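PDB 7KSF: Protease/Reverse transcriptase/ribonuclease H from Eastern chimpanzee simian foamy virus, which combines an aspartic protease with a reverse transcriptase and ribonuclease H, probably processing viral polyprotein and copying the RNA genome into DNA. Local coordinates for residues I39-I44 / Q52-Y57; R240-T245 / E362-T367; K457-P462 / P566-I571; Y156-Q161 / N218-L223. The protein carries 1 engineered substitution. One frame throughout, in Å; residues are numbered along the deposited sequence.

Contact 1 of 4, residues I39-I44 / Q52-Y57; sequences IKKTLI and QQNVYY
The carbonyl oxygen of T42 accepts one hydrogen bond from the facing strand, from Q53 N at 3.0 Å, and has the CA of Q52 nearby in a weaker C-H contact, 3.2 Å from T42 O. The return bond, from T42 N to Q53 O, is weak. Further along, V55 N reaches K40 O at 2.9 Å in a bent bond. The pairing is antiparallel throughout, with axes 146° apart. L43 and Q52 face each other as a non-hydrogen-bonded pair, their CB atoms 4.0 Å apart.

The two faces of the hairpin illustrate how differently side chains can use the same backbone frame. K41 and N54 share one face as a non-hydrogen-bonded pair and lie alongside each other, pointing the same way; the extended lysine chain passes its CE within 3.3 Å of N54 OD1, so the aliphatic stem does the touching. On the face that carries T42 and V55, the two side chains cross at about a right angle, and T42 OG1 sits 3.7 Å from V55 CG2. V55 is buried, and E70 of strand 65-74 packs against it. Near the end of the pairing, I39 turns CG1 anti to its carbonyl carbon (chi1 -61°), and its CD1 reaches Y57 CB at 3.6 Å.

A mostly exposed hairpin of this kind, strand 40-43 leading back through strand 52-62, is consistent with the flap that covers the substrate cleft in retroviral aspartic proteases.

Contact 2 of 4, residues R240-T245 / E362-T367; sequences RQKYKT and EGRGLT
R240 meets the loop 362-367 with the whole length of its side chain, in the lead-in to strand 243-249 of the antiparallel sheet that forms the palm of the reverse transcriptase. Within that sheet, strand 243-249 pairs with strand 311-316, among others. At the root of the arginine, CB lies 3.1 Å from G363 O, and CG stays close to the same oxygen. CD then moves on toward G365 O. The bends of the chain at chi2 and chi3 (22°) place NE beside G365 O. NE donates to G365 O at 2.6 Å, using a lone pair in the carbonyl plane, although G365 O stands 26° out of the guanidinium plane. E362 O and G363 O lie over one face of the group. NH1 approaches E362 O without the angle of a hydrogen bond, and at the other tip NH2 lies 3.5 Å from T367 O.

K244 serves the same loop from the strand. Its NZ donates to G363 O at 2.8 Å, again on an in-plane lone pair, and bonds K350 O as well, and weakly K361 O. The buried ammonium group is thus met by several backbone carbonyls.

On the other flank, R364 runs along the first segment, its CB and CG near R240 O. Its CA makes a C-H contact with R240 O at 3.0 Å. Its extended chain lies alongside K242, both pointing the same way with the charged ends apart, and R364 NH2 rests 3.6 Å from K242 CB.

Contact 3 of 4, residues K457-P462 / P566-I571; sequences KVNTSP and PELKHI
N459 supplies the hydrogen bond across the contact: its ND2 donates to P566 O at 2.7 Å, with the acceptor close to the amide plane and an angle of 138° at the hydrogen. The other end of the same amide turns back on its own strand, where OD1 receives T460 N at 2.8 Å. Two bonds thus fix the rotation of the amide. CG stands roughly anti to the backbone N (chi1 -152°), which carries the amide toward P566.

Van der Waals contact comes next. L568 crosses N459 obliquely, and its CD1 packs on the amide carbon CG of N459 at 3.6 Å. L568 CB also lies near T460 O. Beyond it comes an apolar touch, I571 CG2 against S461 CB at 3.6 Å; Y466 of the neighbouring strand touches both L568 and I571, and L392 of helix 383-392 touches L568.

A weaker C-H contact to a carbonyl oxygen completes the join. S461 CA directs its hydrogen at L568 O almost straight (162°), with 3.3 Å between the heavy atoms. P462 CD and CG pack near L568 O and K569 O. The hydroxyls of T460 and S461 are occupied elsewhere, both bonding A464 O.

Segment 457-462 closes the first strand of a five-stranded mixed sheet in the order 3-2-1-4-5, the RNase H-like fold that in reverse transcriptases forms the connection domain; here the loop after its last strand packs against the end of its first.

Contact 4 of 4, residues Y156-Q161 / N218-L223; sequences YPPRPQ and NKTIPL
The side chains of T220 and P158 cross at about a right angle, and the two branches of the threonine divide the work. OG1 lies anti to the carbonyl carbon (chi1 -73°) and faces P158 CB at 3.4 Å. CG2, anti to the backbone N, goes the other way and approaches Y156 O at 3.1 Å. One short side chain therefore touches the proline-rich segment at two residues, with the CD of P158 also close to CG2. No hydrogen bond crosses the contact, so the fit rests on shape and van der Waals contact.

A second pair is set crosswise too. R159 and K219 also meet at about a right angle, but here the charged groups approach: R159 NH1 lies 3.9 Å from K219 NZ. The lysine chain is extended beyond CG, whereas the arginine chain bends at chi3 (63°), and this brings its guanidinium to the lysine tip. The likeness of charge is probably eased by E216, whose OE1 forms a salt bridge with K219 NZ, and by the solvent around this exposed pair.

Around the contact, P222 touches T153, and Q161 is joined by a backbone hydrogen bond to N195. The example shows how two irregular segments can be fitted together with little polar bonding. The 156-161 segment, which leads toward helix 171-184, packs against the loop that follows helix 215-218, an arrangement consistent with the fingers region of a retroviral reverse transcriptase.

The four contacts sit far apart in the chain; none touches another, and contacts 1 and 3 lie on opposite sides of its centre, about 71 Å apart between centres. Contact 3 is the buried one; the others are surface contacts, though contact 2 draws on the buried R240 and K244. Only contact 1 pairs two strands, and its bonds run mainly between backbones. Contacts 2 and 3 each set a loop against a strand end and its adjoining residues, by charged donors to carbonyls in one and by an amide with apolar packing in the other. Contact 4 joins two loops without a hydrogen bond.

Contact 1 of 4, residues I39-I44 / Q52-Y57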
# COMPACT_ATOMS: atom_id res chain seq x y z
N ILE A 39 55.72 -2.84 9.17
CA ILE A 39 56.60 -2.40 10.25
C ILE A 39 56.75 -3.50 11.29
O ILE A 39 57.87 -3.90 11.65
CB ILE A 39 56.08 -1.10 10.88
CG1 ILE A 39 56.04 0.01 9.83
CG2 ILE A 39 56.93 -0.69 12.06
CD1 ILE A 39 55.42 1.29 10.34
N LYS A 40 55.63 -4.01 11.80
CA LYS A 40 55.63 -5.09 12.78
C LYS A 40 54.31 -5.83 12.66
O LYS A 40 53.48 -5.53 11.79
CB LYS A 40 55.88 -4.54 14.19
CG LYS A 40 54.89 -3.48 14.67
CD LYS A 40 55.39 -2.79 15.93
CE LYS A 40 54.39 -1.78 16.46
NZ LYS A 40 53.19 -2.44 17.05
N LYS A 41 54.10 -6.81 13.54
CA LYS A 41 52.91 -7.65 13.49
C LYS A 41 52.29 -7.72 14.88
O LYS A 41 52.95 -8.15 15.84
CB LYS A 41 53.25 -9.05 12.98
CG LYS A 41 53.97 -9.06 11.64
CD LYS A 41 53.95 -10.44 10.99
CE LYS A 41 54.60 -10.39 9.62
NZ LYS A 41 54.38 -11.65 8.86
N THR A 42 51.03 -7.31 14.98
CA THR A 42 50.29 -7.31 16.24
C THR A 42 49.03 -8.14 16.09
O THR A 42 48.47 -8.27 15.00
CB THR A 42 49.92 -5.89 16.68
OG1 THR A 42 49.04 -5.31 15.71
CG2 THR A 42 51.16 -5.03 16.84
N LEU A 43 48.59 -8.70 17.23
CA LEU A 43 47.36 -9.53 17.30
C LEU A 43 46.24 -8.70 17.94
O LEU A 43 46.55 -7.83 18.78
CB LEU A 43 47.66 -10.78 18.14
CG LEU A 43 48.06 -10.52 19.59
CD1 LEU A 43 46.83 -10.25 20.45
CD2 LEU A 43 48.85 -11.68 20.16
N ILE A 44 45.00 -8.96 17.54
CA ILE A 44 43.83 -8.25 18.03
C ILE A 44 42.79 -9.26 18.48
O ILE A 44 42.50 -10.23 17.76
CB ILE A 44 43.24 -7.31 16.97
N GLN A 52 46.58 -12.15 14.14
CA GLN A 52 47.60 -11.13 13.98
C GLN A 52 47.69 -10.70 12.52
O GLN A 52 47.59 -11.52 11.61
CB GLN A 52 48.96 -11.63 14.47
CG GLN A 52 49.44 -12.89 13.79
CD GLN A 52 50.80 -13.34 14.29
OE1 GLN A 52 51.38 -12.71 15.18
NE2 GLN A 52 51.31 -14.42 13.73
N GLN A 53 47.88 -9.40 12.32
CA GLN A 53 47.92 -8.80 10.99
C GLN A 53 49.09 -7.84 10.90
O GLN A 53 49.56 -7.30 11.91
CB GLN A 53 46.60 -8.08 10.65
CG GLN A 53 45.36 -8.95 10.79
CD GLN A 53 44.07 -8.18 10.52
OE1 GLN A 53 44.10 -7.02 10.11
NE2 GLN A 53 42.93 -8.82 10.76
N ASN A 54 49.57 -7.63 9.68
CA ASN A 54 50.71 -6.75 9.45
C ASN A 54 50.33 -5.29 9.68
O ASN A 54 49.18 -4.88 9.49
CB ASN A 54 51.26 -6.91 8.04
CG ASN A 54 51.93 -8.25 7.83
OD1 ASN A 54 51.75 -9.18 8.61
ND2 ASN A 54 52.71 -8.36 6.76
N VAL A 55 51.31 -4.50 10.09
CA VAL A 55 51.14 -3.08 10.39
C VAL A 55 52.03 -2.27 9.46
O VAL A 55 53.20 -2.62 9.25
CB VAL A 55 51.46 -2.78 11.87
CG1 VAL A 55 51.23 -1.31 12.17
CG2 VAL A 55 50.61 -3.64 12.79
N TYR A 56 51.48 -1.19 8.91
CA TYR A 56 52.21 -0.36 7.96
C TYR A 56 52.20 1.10 8.38
O TYR A 56 51.80 1.44 9.50
CB TYR A 56 51.62 -0.49 6.55
CG TYR A 56 51.28 -1.90 6.13
CD1 TYR A 56 50.08 -2.49 6.49
CD2 TYR A 56 52.16 -2.63 5.33
CE1 TYR A 56 49.77 -3.78 6.09
CE2 TYR A 56 51.85 -3.92 4.93
CZ TYR A 56 50.65 -4.49 5.31
OH TYR A 56 50.35 -5.77 4.91
N TYR A 57 52.64 1.98 7.49
CA TYR A 57 52.60 3.43 7.72
C TYR A 57 52.57 4.10 6.36
O TYR A 57 53.59 4.17 5.67
CB TYR A 57 53.80 3.89 8.54
CG TYR A 57 53.69 5.29 9.11
CD1 TYR A 57 53.01 5.53 10.29
CD2 TYR A 57 54.28 6.36 8.46
CE1 TYR A 57 52.90 6.81 10.81
CE2 TYR A 57 54.18 7.65 8.97
CZ TYR A 57 53.49 7.86 10.15
OH TYR A 57 53.40 9.14 10.66

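Contact 2 of 4, residues R240-T245 / E362-T367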
# COMPACT_ATOMS: atom_id res chain seq x y z
N ARG A 240 -1.84 -14.05 12.84
CA ARG A 240 -2.58 -12.79 13.14
C ARG A 240 -2.97 -12.75 14.62
O ARG A 240 -3.83 -13.56 15.02
CB ARG A 240 -3.81 -12.67 12.24
CG ARG A 240 -3.75 -11.52 11.25
CD ARG A 240 -4.32 -11.88 9.89
NE ARG A 240 -5.25 -13.00 9.97
CZ ARG A 240 -6.42 -13.05 9.35
NH1 ARG A 240 -6.82 -12.03 8.60
NH2 ARG A 240 -7.19 -14.11 9.48
N GLN A 241 -2.36 -11.85 15.40
CA GLN A 241 -2.67 -11.71 16.82
C GLN A 241 -3.49 -10.45 17.06
O GLN A 241 -4.19 -9.97 16.16
CB GLN A 241 -1.40 -11.70 17.65
CG GLN A 241 -0.50 -12.92 17.46
CD GLN A 241 -0.78 -14.02 18.46
OE1 GLN A 241 -0.38 -13.94 19.62
NE2 GLN A 241 -1.47 -15.07 18.01
N LYS A 242 -3.42 -9.91 18.28
CA LYS A 242 -4.24 -8.75 18.63
C LYS A 242 -3.80 -7.52 17.84
O LYS A 242 -4.56 -6.99 17.02
CB LYS A 242 -4.17 -8.49 20.13
CG LYS A 242 -5.12 -7.40 20.61
CD LYS A 242 -5.08 -7.28 22.13
CE LYS A 242 -5.95 -6.13 22.63
NZ LYS A 242 -5.74 -5.90 24.09
N TYR A 243 -2.58 -7.05 18.07
CA TYR A 243 -2.05 -5.89 17.38
C TYR A 243 -1.14 -6.34 16.23
O TYR A 243 -0.50 -7.39 16.29
CB TYR A 243 -1.26 -4.99 18.33
CG TYR A 243 -2.03 -4.58 19.56
CD1 TYR A 243 -1.86 -5.26 20.76
CD2 TYR A 243 -2.92 -3.52 19.54
CE1 TYR A 243 -2.55 -4.90 21.90
CE2 TYR A 243 -3.62 -3.15 20.67
CZ TYR A 243 -3.43 -3.84 21.84
OH TYR A 243 -4.13 -3.48 22.97
N LYS A 244 -1.10 -5.52 15.19
CA LYS A 244 -0.29 -5.79 14.01
C LYS A 244 0.51 -4.55 13.65
O LYS A 244 0.00 -3.43 13.73
CB LYS A 244 -1.16 -6.23 12.83
CG LYS A 244 -1.91 -7.52 13.08
CD LYS A 244 -3.32 -7.45 12.56
CE LYS A 244 -4.15 -8.61 13.08
NZ LYS A 244 -5.58 -8.44 12.73
N THR A 245 1.77 -4.76 13.27
CA THR A 245 2.71 -3.67 13.02
C THR A 245 3.52 -3.97 11.76
O THR A 245 4.06 -5.07 11.62
CB THR A 245 3.66 -3.48 14.20
OG1 THR A 245 2.91 -3.11 15.36
CG2 THR A 245 4.69 -2.40 13.89
N GLU A 362 -7.05 -8.45 9.06
CA GLU A 362 -7.86 -8.21 10.24
C GLU A 362 -8.18 -9.53 10.92
O GLU A 362 -8.26 -10.58 10.26
CB GLU A 362 -9.16 -7.46 9.89
CG GLU A 362 -9.98 -7.03 11.09
CD GLU A 362 -11.25 -6.31 10.69
OE1 GLU A 362 -11.33 -5.85 9.53
OE2 GLU A 362 -12.17 -6.21 11.53
N GLY A 363 -8.35 -9.49 12.24
CA GLY A 363 -8.69 -10.67 12.99
C GLY A 363 -7.48 -11.49 13.38
O GLY A 363 -6.32 -11.07 13.26
N ARG A 364 -7.75 -12.70 13.87
CA ARG A 364 -6.73 -13.64 14.30
C ARG A 364 -6.89 -14.94 13.50
O ARG A 364 -7.29 -15.97 14.05
CB ARG A 364 -6.82 -13.90 15.81
CG ARG A 364 -6.71 -12.67 16.68
CD ARG A 364 -6.64 -13.06 18.15
NE ARG A 364 -6.70 -11.90 19.03
CZ ARG A 364 -6.57 -11.96 20.35
NH1 ARG A 364 -6.37 -13.13 20.95
NH2 ARG A 364 -6.64 -10.86 21.08
N GLY A 365 -6.43 -14.82 12.36
CA GLY A 365 -6.52 -16.00 11.52
C GLY A 365 -5.21 -16.34 10.85
O GLY A 365 -4.58 -15.48 10.23
N LEU A 366 -4.77 -17.60 10.98
CA LEU A 366 -3.53 -18.01 10.34
C LEU A 366 -3.64 -17.94 8.83
O LEU A 366 -2.67 -17.59 8.14
CB LEU A 366 -3.15 -19.42 10.80
CG LEU A 366 -1.79 -19.98 10.38
CD1 LEU A 366 -1.22 -20.87 11.48
CD2 LEU A 366 -1.91 -20.77 9.08
N THR A 367 -4.82 -18.25 8.29
CA THR A 367 -5.08 -18.18 6.86
C THR A 367 -6.04 -17.03 6.57
O THR A 367 -7.03 -16.84 7.28
CB THR A 367 -5.69 -19.49 6.35
OG1 THR A 367 -4.79 -20.57 6.64
CG2 THR A 367 -5.94 -19.42 4.84

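Contact 3 of 4, residues K457-P462 / P566-I571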
# COMPACT_ATOMS: atom_id res chain seq x y z
N LYS A 457 -10.43 -19.23 -13.48
CA LYS A 457 -10.64 -18.30 -14.58
C LYS A 457 -10.68 -16.89 -14.02
O LYS A 457 -11.46 -16.59 -13.12
CB LYS A 457 -11.93 -18.62 -15.34
CG LYS A 457 -11.90 -19.97 -16.05
CD LYS A 457 -13.15 -20.16 -16.90
CE LYS A 457 -13.05 -21.41 -17.76
NZ LYS A 457 -14.23 -21.54 -18.66
N VAL A 458 -9.82 -16.01 -14.55
CA VAL A 458 -9.60 -14.69 -13.98
C VAL A 458 -9.83 -13.63 -15.05
O VAL A 458 -9.25 -13.70 -16.14
CB VAL A 458 -8.18 -14.55 -13.40
CG1 VAL A 458 -7.99 -13.18 -12.78
CG2 VAL A 458 -7.92 -15.64 -12.38
N ASN A 459 -10.69 -12.67 -14.74
CA ASN A 459 -10.89 -11.47 -15.54
C ASN A 459 -11.12 -10.32 -14.56
O ASN A 459 -11.36 -10.53 -13.37
CB ASN A 459 -12.07 -11.63 -16.50
CG ASN A 459 -11.93 -10.78 -17.75
OD1 ASN A 459 -11.28 -9.74 -17.73
ND2 ASN A 459 -12.55 -11.22 -18.84
N THR A 460 -11.02 -9.08 -15.07
CA THR A 460 -11.17 -7.91 -14.20
C THR A 460 -11.91 -6.80 -14.92
O THR A 460 -11.90 -6.70 -16.15
CB THR A 460 -9.81 -7.38 -13.72
OG1 THR A 460 -10.02 -6.53 -12.58
CG2 THR A 460 -9.13 -6.56 -14.80
N SER A 461 -12.55 -5.95 -14.12
CA SER A 461 -13.22 -4.73 -14.53
C SER A 461 -12.40 -3.53 -14.05
O SER A 461 -11.48 -3.67 -13.25
CB SER A 461 -14.62 -4.68 -13.92
OG SER A 461 -14.56 -4.67 -12.51
N PRO A 462 -12.71 -2.33 -14.55
CA PRO A 462 -12.01 -1.13 -14.04
C PRO A 462 -12.15 -0.94 -12.54
O PRO A 462 -11.29 -0.28 -11.93
CB PRO A 462 -12.66 0.02 -14.82
CG PRO A 462 -13.15 -0.60 -16.06
CD PRO A 462 -13.59 -1.99 -15.68
N PRO A 566 -14.62 -12.90 -21.93
CA PRO A 566 -15.05 -11.70 -22.65
C PRO A 566 -14.27 -10.46 -22.23
O PRO A 566 -13.45 -10.52 -21.30
CB PRO A 566 -16.52 -11.59 -22.26
CG PRO A 566 -16.55 -12.12 -20.86
CD PRO A 566 -15.52 -13.23 -20.81
N GLU A 567 -14.52 -9.35 -22.91
CA GLU A 567 -13.92 -8.08 -22.52
C GLU A 567 -14.75 -7.44 -21.42
O GLU A 567 -15.97 -7.27 -21.57
CB GLU A 567 -13.81 -7.15 -23.73
CG GLU A 567 -13.09 -5.85 -23.41
CD GLU A 567 -11.68 -6.08 -22.90
OE1 GLU A 567 -10.93 -6.85 -23.54
OE2 GLU A 567 -11.33 -5.51 -21.84
N LEU A 568 -14.10 -7.09 -20.31
CA LEU A 568 -14.76 -6.50 -19.15
C LEU A 568 -14.24 -5.09 -18.87
O LEU A 568 -14.13 -4.68 -17.71
CB LEU A 568 -14.59 -7.39 -17.92
CG LEU A 568 -15.10 -8.82 -18.07
CD1 LEU A 568 -15.10 -9.51 -16.71
CD2 LEU A 568 -16.48 -8.84 -18.68
N LYS A 569 -13.90 -4.34 -19.92
CA LYS A 569 -13.47 -2.96 -19.73
C LYS A 569 -14.64 -2.03 -19.48
O LYS A 569 -14.53 -1.07 -18.72
CB LYS A 569 -12.65 -2.48 -20.93
CG LYS A 569 -13.43 -2.45 -22.24
CD LYS A 569 -12.91 -1.38 -23.19
CE LYS A 569 -11.45 -1.58 -23.54
NZ LYS A 569 -10.94 -0.53 -24.47
N HIS A 570 -15.78 -2.30 -20.12
CA HIS A 570 -16.98 -1.50 -19.94
C HIS A 570 -17.88 -2.04 -18.85
O HIS A 570 -19.03 -1.59 -18.74
CB HIS A 570 -17.75 -1.40 -21.26
CG HIS A 570 -17.17 -0.43 -22.24
ND1 HIS A 570 -16.23 -0.79 -23.18
CD2 HIS A 570 -17.39 0.89 -22.41
CE1 HIS A 570 -15.90 0.27 -23.90
NE2 HIS A 570 -16.59 1.31 -23.45
N ILE A 571 -17.40 -2.98 -18.04
CA ILE A 571 -18.22 -3.44 -16.92
C ILE A 571 -18.44 -2.29 -15.95
O ILE A 571 -17.47 -1.61 -15.56
CB ILE A 571 -17.54 -4.63 -16.21
CG1 ILE A 571 -17.72 -5.90 -17.03
CG2 ILE A 571 -18.14 -4.83 -14.83
CD1 ILE A 571 -19.16 -6.33 -17.15

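Contact 4 of 4, residues Y156-Q161 / N218-L223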
# COMPACT_ATOMS: atom_id res chain seq x y z
N TYR A 156 29.86 -14.61 -19.47
CA TYR A 156 29.55 -13.82 -20.65
C TYR A 156 28.82 -12.56 -20.23
O TYR A 156 27.64 -12.62 -19.88
CB TYR A 156 28.69 -14.63 -21.62
CG TYR A 156 29.28 -15.97 -22.01
CD1 TYR A 156 28.97 -17.12 -21.30
CD2 TYR A 156 30.16 -16.08 -23.08
CE1 TYR A 156 29.50 -18.35 -21.64
CE2 TYR A 156 30.70 -17.30 -23.44
CZ TYR A 156 30.37 -18.43 -22.71
OH TYR A 156 30.91 -19.65 -23.06
N PRO A 157 29.47 -11.39 -20.27
CA PRO A 157 28.82 -10.17 -19.78
C PRO A 157 27.78 -9.67 -20.78
O PRO A 157 27.83 -10.02 -21.96
CB PRO A 157 29.99 -9.19 -19.66
CG PRO A 157 30.96 -9.65 -20.68
CD PRO A 157 30.84 -11.15 -20.73
N PRO A 158 26.84 -8.85 -20.33
CA PRO A 158 25.82 -8.30 -21.23
C PRO A 158 26.37 -7.12 -22.02
O PRO A 158 27.49 -6.66 -21.82
CB PRO A 158 24.71 -7.87 -20.27
CG PRO A 158 25.44 -7.49 -19.03
CD PRO A 158 26.61 -8.44 -18.93
N ARG A 159 25.52 -6.61 -22.95
CA ARG A 159 25.94 -5.53 -23.82
C ARG A 159 25.45 -4.18 -23.30
O ARG A 159 24.31 -4.07 -22.82
CB ARG A 159 25.41 -5.74 -25.25
CG ARG A 159 23.91 -5.99 -25.35
CD ARG A 159 23.47 -6.15 -26.80
NE ARG A 159 24.08 -7.31 -27.45
CZ ARG A 159 23.49 -8.49 -27.58
NH1 ARG A 159 22.26 -8.68 -27.09
NH2 ARG A 159 24.12 -9.49 -28.18
N PRO A 160 26.29 -3.15 -23.38
CA PRO A 160 25.89 -1.83 -22.88
C PRO A 160 24.75 -1.25 -23.69
O PRO A 160 24.72 -1.32 -24.92
CB PRO A 160 27.17 -0.99 -23.03
CG PRO A 160 28.00 -1.73 -24.04
CD PRO A 160 27.68 -3.18 -23.86
N GLN A 161 23.79 -0.66 -22.98
CA GLN A 161 22.64 -0.03 -23.61
C GLN A 161 22.90 1.46 -23.80
O GLN A 161 23.43 2.13 -22.91
CB GLN A 161 21.39 -0.23 -22.77
CG GLN A 161 20.83 -1.65 -22.82
CD GLN A 161 20.15 -1.95 -24.14
OE1 GLN A 161 19.61 -1.05 -24.79
NE2 GLN A 161 20.18 -3.21 -24.54
N ASN A 218 20.04 -8.98 -15.92
CA ASN A 218 19.48 -10.12 -15.21
C ASN A 218 19.47 -11.38 -16.08
O ASN A 218 19.60 -12.49 -15.55
CB ASN A 218 18.07 -9.79 -14.72
CG ASN A 218 18.05 -8.57 -13.82
OD1 ASN A 218 19.05 -8.20 -13.22
ND2 ASN A 218 16.89 -7.93 -13.73
N LYS A 219 19.31 -11.23 -17.40
CA LYS A 219 19.41 -12.38 -18.29
C LYS A 219 20.81 -12.98 -18.28
O LYS A 219 20.97 -14.16 -18.60
CB LYS A 219 19.03 -11.97 -19.72
CG LYS A 219 20.13 -11.20 -20.44
CD LYS A 219 19.67 -10.73 -21.82
CE LYS A 219 20.77 -9.97 -22.53
NZ LYS A 219 20.32 -9.42 -23.84
N THR A 220 21.82 -12.19 -17.91
CA THR A 220 23.19 -12.69 -17.83
C THR A 220 23.46 -13.38 -16.50
O THR A 220 23.96 -14.51 -16.47
CB THR A 220 24.17 -11.53 -18.03
OG1 THR A 220 24.18 -11.13 -19.41
CG2 THR A 220 25.58 -11.95 -17.62
N ILE A 221 23.12 -12.69 -15.41
CA ILE A 221 23.33 -13.23 -14.03
C ILE A 221 22.38 -14.42 -13.82
O ILE A 221 21.16 -14.23 -13.94
CB ILE A 221 23.11 -12.13 -12.97
CG1 ILE A 221 24.36 -11.27 -12.78
CG2 ILE A 221 22.63 -12.73 -11.66
CD1 ILE A 221 24.80 -10.53 -14.02
N PRO A 222 22.90 -15.63 -13.50
CA PRO A 222 22.05 -16.80 -13.27
C PRO A 222 21.47 -16.80 -11.85
O PRO A 222 22.05 -16.15 -10.99
CB PRO A 222 23.04 -17.96 -13.43
CG PRO A 222 24.35 -17.39 -12.94
CD PRO A 222 24.32 -15.94 -13.36
N LEU A 223 20.36 -17.51 -11.64
CA LEU A 223 19.71 -17.57 -10.31
C LEU A 223 20.50 -18.53 -9.41
O LEU A 223 20.15 -19.72 -9.36
CB LEU A 223 18.26 -18.05 -10.48
CG LEU A 223 17.22 -16.95 -10.66
CD1 LEU A 223 15.82 -17.48 -10.41
CD2 LEU A 223 17.52 -15.77 -9.75